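Local structure of exopolygalacturonase (2UVF) at residues V365-L370 with D381-G386; N310-A315 with M320-A325; S51-V56 with T124-T129; M495-D500 with R552-N557. The protein probably removes galacturonic acid units from the ends of pectin-derived polygalacturonate chains in the periplasm, as a family 28 glycoside hydrolase built on a beta-helix. All coordinates share one frame; numbering follows the deposited sequence.

Contact 1. Residues V365-L370 with D381-G386. With ADA (alpha-D-galactopyranuronic acid), chain C.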
# COMPACT_ATOMS: atom_id res chain seq x y z
N VAL A 365 -1.34 -7.61 -9.32
CA VAL A 365 -2.08 -7.46 -8.06
C VAL A 365 -2.86 -6.16 -8.13
O VAL A 365 -2.35 -5.16 -8.60
CB VAL A 365 -1.14 -7.37 -6.83
CG1 VAL A 365 -1.96 -7.13 -5.55
CG2 VAL A 365 -0.24 -8.64 -6.71
N VAL A 366 -4.11 -6.20 -7.65
CA VAL A 366 -4.94 -5.00 -7.54
C VAL A 366 -5.53 -4.90 -6.14
O VAL A 366 -6.12 -5.87 -5.64
CB VAL A 366 -6.07 -4.96 -8.65
CG1 VAL A 366 -7.07 -3.77 -8.40
CG2 VAL A 366 -5.45 -4.83 -10.02
N ALA A 367 -5.35 -3.74 -5.50
CA ALA A 367 -6.07 -3.44 -4.26
C ALA A 367 -7.04 -2.26 -4.42
O ALA A 367 -6.64 -1.11 -4.55
CB ALA A 367 -5.10 -3.23 -3.08
N ASN A 368 -8.33 -2.57 -4.40
CA ASN A 368 -9.37 -1.59 -4.67
C ASN A 368 -10.27 -1.36 -3.44
O ASN A 368 -11.07 -2.21 -3.09
CB ASN A 368 -10.21 -2.07 -5.87
CG ASN A 368 -11.39 -1.15 -6.19
OD1 ASN A 368 -11.47 -0.02 -5.71
ND2 ASN A 368 -12.31 -1.64 -7.03
N GLY A 369 -10.12 -0.21 -2.80
CA GLY A 369 -11.09 0.23 -1.81
C GLY A 369 -11.03 -0.50 -0.50
O GLY A 369 -12.06 -0.74 0.16
N LEU A 370 -9.82 -0.88 -0.11
CA LEU A 370 -9.63 -1.51 1.20
C LEU A 370 -9.59 -0.42 2.26
O LEU A 370 -9.25 0.73 1.98
CB LEU A 370 -8.35 -2.36 1.23
CG LEU A 370 -8.01 -3.30 0.05
CD1 LEU A 370 -6.63 -3.99 0.28
CD2 LEU A 370 -9.06 -4.35 -0.18
N ASP A 381 2.13 -2.55 8.80
CA ASP A 381 2.05 -1.76 7.57
C ASP A 381 0.81 -2.15 6.79
O ASP A 381 0.28 -3.24 7.00
CB ASP A 381 3.35 -1.74 6.71
CG ASP A 381 4.07 -3.05 6.67
OD1 ASP A 381 3.38 -4.11 6.79
OD2 ASP A 381 5.33 -3.02 6.50
N GLY A 382 0.33 -1.26 5.92
CA GLY A 382 -0.93 -1.49 5.22
C GLY A 382 -0.79 -2.56 4.15
O GLY A 382 -1.40 -3.62 4.27
N ILE A 383 -0.01 -2.28 3.11
CA ILE A 383 0.26 -3.26 2.07
C ILE A 383 1.75 -3.30 1.80
O ILE A 383 2.37 -2.27 1.52
CB ILE A 383 -0.52 -2.98 0.74
CG1 ILE A 383 -2.04 -2.85 0.99
CG2 ILE A 383 -0.23 -4.10 -0.29
CD1 ILE A 383 -2.87 -2.33 -0.19
N GLU A 384 2.34 -4.50 1.91
CA GLU A 384 3.70 -4.73 1.43
C GLU A 384 3.68 -5.30 0.02
O GLU A 384 2.95 -6.24 -0.24
CB GLU A 384 4.47 -5.70 2.33
CG GLU A 384 4.76 -5.16 3.68
CD GLU A 384 5.54 -6.12 4.53
OE1 GLU A 384 5.83 -7.24 4.07
OE2 GLU A 384 5.88 -5.74 5.65
N PHE A 385 4.49 -4.70 -0.87
CA PHE A 385 4.77 -5.27 -2.18
C PHE A 385 6.24 -5.72 -2.18
O PHE A 385 7.15 -4.93 -1.96
CB PHE A 385 4.46 -4.28 -3.30
CG PHE A 385 2.98 -3.99 -3.50
CD1 PHE A 385 2.12 -4.99 -3.95
CD2 PHE A 385 2.46 -2.71 -3.25
CE1 PHE A 385 0.75 -4.74 -4.13
CE2 PHE A 385 1.10 -2.45 -3.43
CZ PHE A 385 0.24 -3.47 -3.87
N GLY A 386 6.46 -7.02 -2.39
CA GLY A 386 7.80 -7.61 -2.29
C GLY A 386 8.20 -8.42 -3.50
O GLY A 386 7.61 -9.48 -3.78
C1 ADA C . 11.13 -4.38 6.12
C2 ADA C . 10.48 -4.29 4.72
C3 ADA C . 9.06 -4.87 4.82
C4 ADA C . 9.11 -6.35 5.32
C5 ADA C . 9.83 -6.41 6.69
C6 ADA C . 10.02 -7.80 7.36
O2 ADA C . 10.49 -2.94 4.23
O3 ADA C . 8.37 -4.75 3.58
O4 ADA C . 9.77 -7.19 4.37
O5 ADA C . 11.13 -5.76 6.62
O6B ADA C . 11.17 -8.05 7.78
O6A ADA C . 9.04 -8.57 7.45
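V365 and A367 face F385 and I383 across the hydrophobic interior of the parallel beta-helix that family 28 glycoside hydrolases share. Strands 365-368 and 383-386 lie on different faces of this solenoid, so the link between them is made by side chains alone. V365 sends CG1 to the edge of the F385 ring, in the ring plane, where it meets CE1 at 3.9 Å. Beside it, I383 works as a small clamp. Its CD1 packs on A367 CB at 3.8 Å and on L370 CD1 at 4.1 Å, with the I383 and L370 side chains at about a right angle. Its other branch, CG2, lies 3.6 Å above one face of the F385 ring, near the rim. I383 achieves both because CG1 stands opposite its carbonyl carbon (chi1 -54°), which sends CD1 inward while CG2 stays beside the neighbouring phenyl. In the next shell N359 touches V365, I383 and F385, while V391 and V393 of strand 391-394 also pack on F385. Between I383 and F385, E384 points out of the core into the glycan pocket, to which D381 also belongs. The E384 chain is extended beyond CG, and its carboxylate carbon CD comes to 3.3 Å from O3 of the bound galacturonic acid.

Contact 2. Residues N310-A315 with M320-A325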
# COMPACT_ATOMS: atom_id res chain seq x y z
N ASN A 310 1.13 -14.16 22.84
CA ASN A 310 1.18 -15.61 22.88
C ASN A 310 2.22 -16.24 21.96
O ASN A 310 2.88 -17.21 22.34
CB ASN A 310 -0.21 -16.19 22.59
CG ASN A 310 -1.24 -15.84 23.67
OD1 ASN A 310 -0.89 -15.32 24.73
ND2 ASN A 310 -2.50 -16.14 23.41
N GLN A 311 2.37 -15.68 20.76
CA GLN A 311 3.39 -16.14 19.81
C GLN A 311 4.82 -15.80 20.25
O GLN A 311 5.73 -16.62 20.08
CB GLN A 311 3.08 -15.61 18.40
CG GLN A 311 1.87 -16.27 17.74
CD GLN A 311 1.55 -15.71 16.35
OE1 GLN A 311 1.54 -14.49 16.13
NE2 GLN A 311 1.25 -16.59 15.41
N VAL A 312 5.02 -14.61 20.84
CA VAL A 312 6.35 -14.25 21.37
C VAL A 312 6.73 -15.11 22.60
O VAL A 312 7.84 -15.63 22.68
CB VAL A 312 6.52 -12.71 21.63
CG1 VAL A 312 7.88 -12.38 22.23
CG2 VAL A 312 6.31 -11.92 20.34
N GLU A 313 5.79 -15.29 23.53
CA GLU A 313 6.00 -16.18 24.67
C GLU A 313 6.31 -17.65 24.25
O GLU A 313 7.20 -18.27 24.81
CB GLU A 313 4.82 -16.09 25.64
CG GLU A 313 4.66 -14.66 26.23
CD GLU A 313 3.56 -14.52 27.28
OE1 GLU A 313 2.72 -15.45 27.39
OE2 GLU A 313 3.54 -13.48 27.97
N LYS A 314 5.60 -18.16 23.25
CA LYS A 314 5.85 -19.50 22.73
C LYS A 314 7.24 -19.63 22.07
O LYS A 314 7.95 -20.60 22.31
CB LYS A 314 4.74 -19.94 21.78
CG LYS A 314 5.06 -21.21 21.02
CD LYS A 314 3.83 -21.98 20.59
CE LYS A 314 4.18 -23.44 20.34
NZ LYS A 314 4.50 -24.17 21.64
N ALA A 315 7.60 -18.64 21.25
CA ALA A 315 8.89 -18.61 20.57
C ALA A 315 10.08 -18.60 21.54
O ALA A 315 11.09 -19.28 21.30
CB ALA A 315 8.97 -17.41 19.65
N MET A 320 14.29 -19.07 21.25
CA MET A 320 14.62 -17.78 20.61
C MET A 320 14.87 -16.73 21.64
O MET A 320 14.24 -16.75 22.69
CB MET A 320 13.47 -17.29 19.74
CG MET A 320 13.11 -18.18 18.59
SD MET A 320 12.45 -17.25 17.17
CE MET A 320 12.25 -18.66 16.08
N ASP A 321 15.77 -15.78 21.37
CA ASP A 321 15.75 -14.61 22.21
C ASP A 321 14.52 -13.76 21.86
O ASP A 321 13.88 -13.99 20.83
CB ASP A 321 17.08 -13.82 22.22
CG ASP A 321 17.54 -13.37 20.84
OD1 ASP A 321 16.72 -12.95 20.01
OD2 ASP A 321 18.78 -13.42 20.60
N LEU A 322 14.20 -12.82 22.74
CA LEU A 322 13.10 -11.88 22.55
C LEU A 322 13.19 -11.11 21.24
O LEU A 322 12.20 -11.06 20.49
CB LEU A 322 13.05 -10.91 23.72
CG LEU A 322 11.83 -10.01 23.90
CD1 LEU A 322 10.61 -10.86 24.05
CD2 LEU A 322 12.03 -9.17 25.14
N LYS A 323 14.36 -10.51 20.95
CA LYS A 323 14.54 -9.74 19.72
C LYS A 323 14.02 -10.50 18.49
O LYS A 323 13.18 -9.98 17.76
CB LYS A 323 15.99 -9.27 19.52
CG LYS A 323 16.27 -8.78 18.07
CD LYS A 323 17.60 -8.06 17.89
CE LYS A 323 18.04 -8.05 16.42
NZ LYS A 323 18.47 -9.41 15.93
N ASN A 324 14.51 -11.73 18.29
CA ASN A 324 14.10 -12.57 17.17
C ASN A 324 12.66 -13.08 17.25
O ASN A 324 12.02 -13.29 16.22
CB ASN A 324 15.06 -13.76 16.97
CG ASN A 324 16.34 -13.37 16.25
OD1 ASN A 324 17.44 -13.74 16.69
ND2 ASN A 324 16.22 -12.62 15.16
N ALA A 325 12.18 -13.33 18.47
CA ALA A 325 10.84 -13.85 18.66
C ALA A 325 9.80 -12.78 18.28
O ALA A 325 8.84 -13.06 17.57
CB ALA A 325 10.65 -14.32 20.10
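V312 and A315 of helix 307-317 press against A325 and L322 of helix 322-328, two consecutive helices packed across a tight connection. The tight part lies between the alanines, whose CB atoms meet at 3.5 Å and let the helices come close; the CA atoms of V312 and A325 are 5.3 Å apart. V312 fills the next position with both branches. Its CG1, placed anti to the backbone N (chi1 177°), touches L322 CD1 at 3.6 Å and A325 CB at 4.0 Å, while CG2 rests near A325 O. The turn is tied by one backbone bond, M320 N to A315 O at 3.2 Å, somewhat bent and with the donor tilted 27° from the carbonyl plane. M320 is looser, its CB and CG lying along that same carbonyl oxygen. The outer side, with E313, K314 and K323, faces solvent. There D321 caps the second helix: its OD1 takes N324 N at 3.1 Å in a nearly straight bond. Toward the rest of the fold, V312 also packs on V301 of the short helix 301-304, Q311 OE1 accepts from S331 N just ahead of strand 334-339, and N324 touches I238 in the loop between strands 228-230 and 240-241.

Contact 3. Residues S51-V56 with T124-T129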
# COMPACT_ATOMS: atom_id res chain seq x y z
N SER A 51 -21.74 -9.12 -12.47
CA SER A 51 -22.61 -7.96 -12.68
C SER A 51 -21.92 -6.60 -12.64
O SER A 51 -22.58 -5.57 -12.78
CB SER A 51 -23.84 -7.99 -11.77
OG SER A 51 -23.51 -8.30 -10.43
N SER A 52 -20.60 -6.59 -12.47
CA SER A 52 -19.87 -5.32 -12.35
C SER A 52 -18.48 -5.37 -12.96
O SER A 52 -17.83 -6.41 -12.95
CB SER A 52 -19.80 -4.87 -10.89
OG SER A 52 -19.35 -5.92 -10.06
N ILE A 53 -18.04 -4.23 -13.49
CA ILE A 53 -16.71 -4.06 -14.06
C ILE A 53 -16.15 -2.74 -13.49
O ILE A 53 -16.89 -1.75 -13.39
CB ILE A 53 -16.74 -4.03 -15.63
CG1 ILE A 53 -17.28 -5.37 -16.18
CG2 ILE A 53 -15.36 -3.69 -16.23
CD1 ILE A 53 -17.77 -5.32 -17.65
N VAL A 54 -14.87 -2.76 -13.11
CA VAL A 54 -14.14 -1.56 -12.68
C VAL A 54 -13.23 -1.06 -13.82
O VAL A 54 -12.45 -1.83 -14.38
CB VAL A 54 -13.30 -1.81 -11.38
CG1 VAL A 54 -12.65 -0.51 -10.88
CG2 VAL A 54 -14.16 -2.41 -10.28
N LEU A 55 -13.34 0.23 -14.14
CA LEU A 55 -12.48 0.88 -15.14
C LEU A 55 -11.49 1.85 -14.52
O LEU A 55 -11.81 2.55 -13.56
CB LEU A 55 -13.33 1.64 -16.17
CG LEU A 55 -14.45 0.94 -16.95
CD1 LEU A 55 -15.45 1.98 -17.48
CD2 LEU A 55 -13.89 0.07 -18.07
N VAL A 56 -10.27 1.89 -15.06
CA VAL A 56 -9.28 2.89 -14.70
C VAL A 56 -8.59 3.40 -15.95
O VAL A 56 -8.68 2.77 -17.00
CB VAL A 56 -8.21 2.37 -13.68
CG1 VAL A 56 -8.86 1.84 -12.40
CG2 VAL A 56 -7.31 1.35 -14.30
N THR A 124 -21.76 -11.02 -20.37
CA THR A 124 -22.08 -10.08 -21.46
C THR A 124 -20.91 -9.14 -21.79
O THR A 124 -20.24 -8.63 -20.89
CB THR A 124 -23.34 -9.22 -21.09
OG1 THR A 124 -24.40 -10.08 -20.67
CG2 THR A 124 -23.81 -8.36 -22.27
N SER A 125 -20.66 -8.93 -23.08
CA SER A 125 -19.67 -7.94 -23.53
C SER A 125 -20.24 -6.52 -23.48
O SER A 125 -21.43 -6.32 -23.77
CB SER A 125 -19.22 -8.24 -24.96
OG SER A 125 -18.08 -9.09 -24.98
N TYR A 126 -19.39 -5.56 -23.11
CA TYR A 126 -19.75 -4.13 -23.08
C TYR A 126 -18.56 -3.33 -23.58
O TYR A 126 -17.41 -3.65 -23.26
CB TYR A 126 -20.10 -3.67 -21.66
CG TYR A 126 -21.26 -4.40 -21.02
CD1 TYR A 126 -22.57 -3.99 -21.27
CD2 TYR A 126 -21.05 -5.48 -20.16
CE1 TYR A 126 -23.66 -4.66 -20.68
CE2 TYR A 126 -22.14 -6.15 -19.56
CZ TYR A 126 -23.43 -5.73 -19.83
OH TYR A 126 -24.52 -6.36 -19.26
N GLN A 127 -18.83 -2.29 -24.36
CA GLN A 127 -17.79 -1.36 -24.82
C GLN A 127 -17.78 -0.13 -23.92
O GLN A 127 -18.81 0.22 -23.33
CB GLN A 127 -18.00 -1.00 -26.30
CG GLN A 127 -16.88 -0.19 -26.97
CD GLN A 127 -17.25 1.29 -27.18
OE1 GLN A 127 -16.54 2.01 -27.89
NE2 GLN A 127 -18.35 1.73 -26.58
N PHE A 128 -16.62 0.51 -23.78
CA PHE A 128 -16.43 1.62 -22.84
C PHE A 128 -15.48 2.68 -23.43
O PHE A 128 -14.42 2.35 -23.99
CB PHE A 128 -15.86 1.12 -21.50
CG PHE A 128 -16.77 0.19 -20.72
CD1 PHE A 128 -17.95 0.67 -20.13
CD2 PHE A 128 -16.41 -1.14 -20.52
CE1 PHE A 128 -18.78 -0.19 -19.38
CE2 PHE A 128 -17.23 -2.00 -19.78
CZ PHE A 128 -18.41 -1.53 -19.21
N THR A 129 -15.87 3.95 -23.31
CA THR A 129 -14.94 5.06 -23.52
C THR A 129 -14.97 6.06 -22.35
O THR A 129 -15.92 6.09 -21.58
CB THR A 129 -15.15 5.82 -24.88
OG1 THR A 129 -16.49 6.33 -24.97
CG2 THR A 129 -14.84 4.93 -26.07
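The fibronectin type III sandwich is closed here by I53 and L55 of one sheet packing on Y126 and F128 of the other. Strands 53-56 and 125-129 run in roughly the same direction, 26° apart with their axes 9.7 Å from each other, a spacing bridged by side chains. L55 grips the base of the F128 ring with both methyls. CD1 sits over the face, 4.2 Å from the ring centroid in a CH-pi contact, and CD2 comes to 3.7 Å from F128 CD2. I53 reaches the same ring differently, its CD1 lying in the ring plane at the edge, 4.0 Å from F128 CE2. That methyl also meets Y126 CD2 at 4.1 Å, obliquely, and so bridges the two aromatic side chains. F128 places its CG opposite the carbonyl carbon (chi1 -64°), which brings the ring between L55 and I53. The Y126 ring is held at its far end by a hydrogen bond from K121 N to OH. On the first sheet, strand 53-58 lies between strands 39-42 and 114-117, whose L41 and V117 also touch both L55 and F128; on the second, strand 125-134 is flanked by strands 66-73 and 146-149, with S73 against F128 and I71 against L55.

Contact 4. Residues M495-D500 with R552-N557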
# COMPACT_ATOMS: atom_id res chain seq x y z
N MET A 495 9.56 14.65 1.98
CA MET A 495 10.29 13.61 1.27
C MET A 495 11.60 13.32 1.99
O MET A 495 12.28 14.23 2.46
CB MET A 495 10.53 13.99 -0.20
CG MET A 495 11.28 12.94 -1.00
SD MET A 495 11.38 13.29 -2.76
CE MET A 495 12.64 14.58 -2.80
N VAL A 496 11.92 12.03 2.10
CA VAL A 496 13.24 11.60 2.59
C VAL A 496 13.85 10.56 1.65
O VAL A 496 13.15 9.73 1.08
CB VAL A 496 13.21 11.04 4.04
CG1 VAL A 496 14.62 10.97 4.61
CG2 VAL A 496 12.37 11.91 4.93
N MET A 497 15.15 10.67 1.47
CA MET A 497 15.96 9.74 0.70
C MET A 497 17.25 9.58 1.50
O MET A 497 18.17 10.39 1.37
CB MET A 497 16.28 10.32 -0.67
CG MET A 497 15.09 10.76 -1.50
SD MET A 497 15.61 11.26 -3.16
CE MET A 497 16.17 9.73 -3.86
N THR A 498 17.30 8.57 2.37
CA THR A 498 18.52 8.30 3.14
C THR A 498 19.24 7.07 2.62
O THR A 498 18.60 6.11 2.18
CB THR A 498 18.26 8.16 4.65
OG1 THR A 498 17.00 7.52 4.88
CG2 THR A 498 18.25 9.53 5.30
N LEU A 499 20.57 7.14 2.63
CA LEU A 499 21.46 6.06 2.18
C LEU A 499 22.59 5.94 3.19
O LEU A 499 23.50 6.78 3.23
CB LEU A 499 22.02 6.37 0.79
CG LEU A 499 22.20 5.27 -0.26
CD1 LEU A 499 22.69 5.88 -1.56
CD2 LEU A 499 23.14 4.15 0.20
N ASP A 500 22.53 4.90 4.02
CA ASP A 500 23.47 4.77 5.14
C ASP A 500 24.57 3.70 4.90
O ASP A 500 24.37 2.51 5.20
CB ASP A 500 22.69 4.56 6.46
CG ASP A 500 21.45 5.49 6.61
OD1 ASP A 500 20.75 5.74 5.60
OD2 ASP A 500 21.15 5.95 7.74
N ARG A 552 21.38 10.73 -7.11
CA ARG A 552 21.55 11.54 -8.30
C ARG A 552 20.23 11.58 -9.06
O ARG A 552 19.35 10.77 -8.82
CB ARG A 552 22.72 11.01 -9.16
CG ARG A 552 22.43 9.74 -9.93
CD ARG A 552 23.68 9.06 -10.49
NE ARG A 552 23.29 7.91 -11.32
CZ ARG A 552 23.10 7.97 -12.64
NH1 ARG A 552 23.31 9.10 -13.31
NH2 ARG A 552 22.70 6.88 -13.30
N LEU A 553 20.10 12.54 -9.97
CA LEU A 553 18.94 12.64 -10.86
C LEU A 553 17.59 12.83 -10.16
O LEU A 553 16.62 12.15 -10.48
CB LEU A 553 18.91 11.47 -11.86
CG LEU A 553 20.08 11.41 -12.87
CD1 LEU A 553 20.08 10.08 -13.57
CD2 LEU A 553 20.01 12.58 -13.88
N VAL A 554 17.55 13.74 -9.19
CA VAL A 554 16.30 14.17 -8.55
C VAL A 554 15.73 15.41 -9.27
O VAL A 554 16.34 16.48 -9.26
CB VAL A 554 16.50 14.47 -7.03
CG1 VAL A 554 15.22 14.97 -6.40
CG2 VAL A 554 17.01 13.24 -6.29
N HIS A 555 14.57 15.25 -9.90
CA HIS A 555 13.88 16.34 -10.62
C HIS A 555 12.67 16.83 -9.82
O HIS A 555 11.68 16.11 -9.68
CB HIS A 555 13.43 15.87 -12.01
CG HIS A 555 14.37 14.90 -12.66
ND1 HIS A 555 15.61 15.27 -13.16
CD2 HIS A 555 14.27 13.57 -12.87
CE1 HIS A 555 16.21 14.21 -13.65
NE2 HIS A 555 15.42 13.16 -13.50
N VAL A 556 12.78 18.04 -9.27
CA VAL A 556 11.71 18.64 -8.45
C VAL A 556 11.11 19.89 -9.13
O VAL A 556 11.82 20.87 -9.38
CB VAL A 556 12.19 18.95 -7.00
CG1 VAL A 556 11.10 19.68 -6.20
CG2 VAL A 556 12.58 17.65 -6.27
N ASN A 557 9.81 19.83 -9.43
CA ASN A 557 9.10 20.87 -10.20
C ASN A 557 7.72 21.24 -9.64
O ASN A 557 6.89 20.37 -9.37
CB ASN A 557 8.96 20.45 -11.67
CG ASN A 557 10.16 20.88 -12.52
OD1 ASN A 557 10.36 22.09 -12.78
ND2 ASN A 557 10.97 19.90 -12.97
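Strands 495-500 and 552-557 pass each other in opposite directions: M495 comes nearest to V556 and M497 to V554, with CA atoms 11.0 Å and 10.3 Å apart. At that distance the backbones cannot bond to each other, and each takes its hydrogen bonds from other strands, M495 and M497 pairing with E540 next door. What joins the two segments is a thin apolar bridge centred on V554. Its two methyls are shared out between two methionines. CG2 meets the sulfur of M497 tip to tip, SD to CG2 at 4.0 Å, and CG1 lies a looser 4.4 Å from the terminal methyl CE of M495. The valine can serve both because CG1 is anti to its backbone N (chi1 177°) while CG2 takes the place opposite the carbonyl carbon. M497 runs straight as far as its sulfur and then bends (chi3 67°), which makes the sulfur rather than the methyl its nearest atom to V554. V556 faces the same interior without closing to touching distance. Around this bridge the filling comes from the neighbouring turns: F519 and F522 of strand 518-532 pack on M497, L524 packs on M495, and F577 and V580 of strand 576-583 cover V556. Away from the core, R552 makes a cation-pi contact with Y520, and H555 ND1 is hydrogen-bonded to E576 OE2. Parallel strands stacked turn upon turn, with different faces meeting through inward apolar side chains, are the mark of the beta-helix of polygalacturonases, seen here in its C-terminal turns.

Overall arrangement
From the N terminus, contact 3 comes first: it closes a loop of 67 residues and joins the two sheets of the fibronectin type III domain. Contact 2 follows, folding two helices together across only four residues between strands 289-293 and 334-339, its centre about 28 Å from the chain's. Contact 1 then spans ten residues across the middle of the beta-helix, and contact 4 spans 51 between later turns of the same solenoid. All four lie in series, none nested or crossed. Contacts 1 and 3 alone touch, N368 ND2 lying 3.8 Å from V54 CG2, so the fibronectin domain packs directly on the outside of the helix; contacts 2 and 3 stand on opposite sides of the molecule.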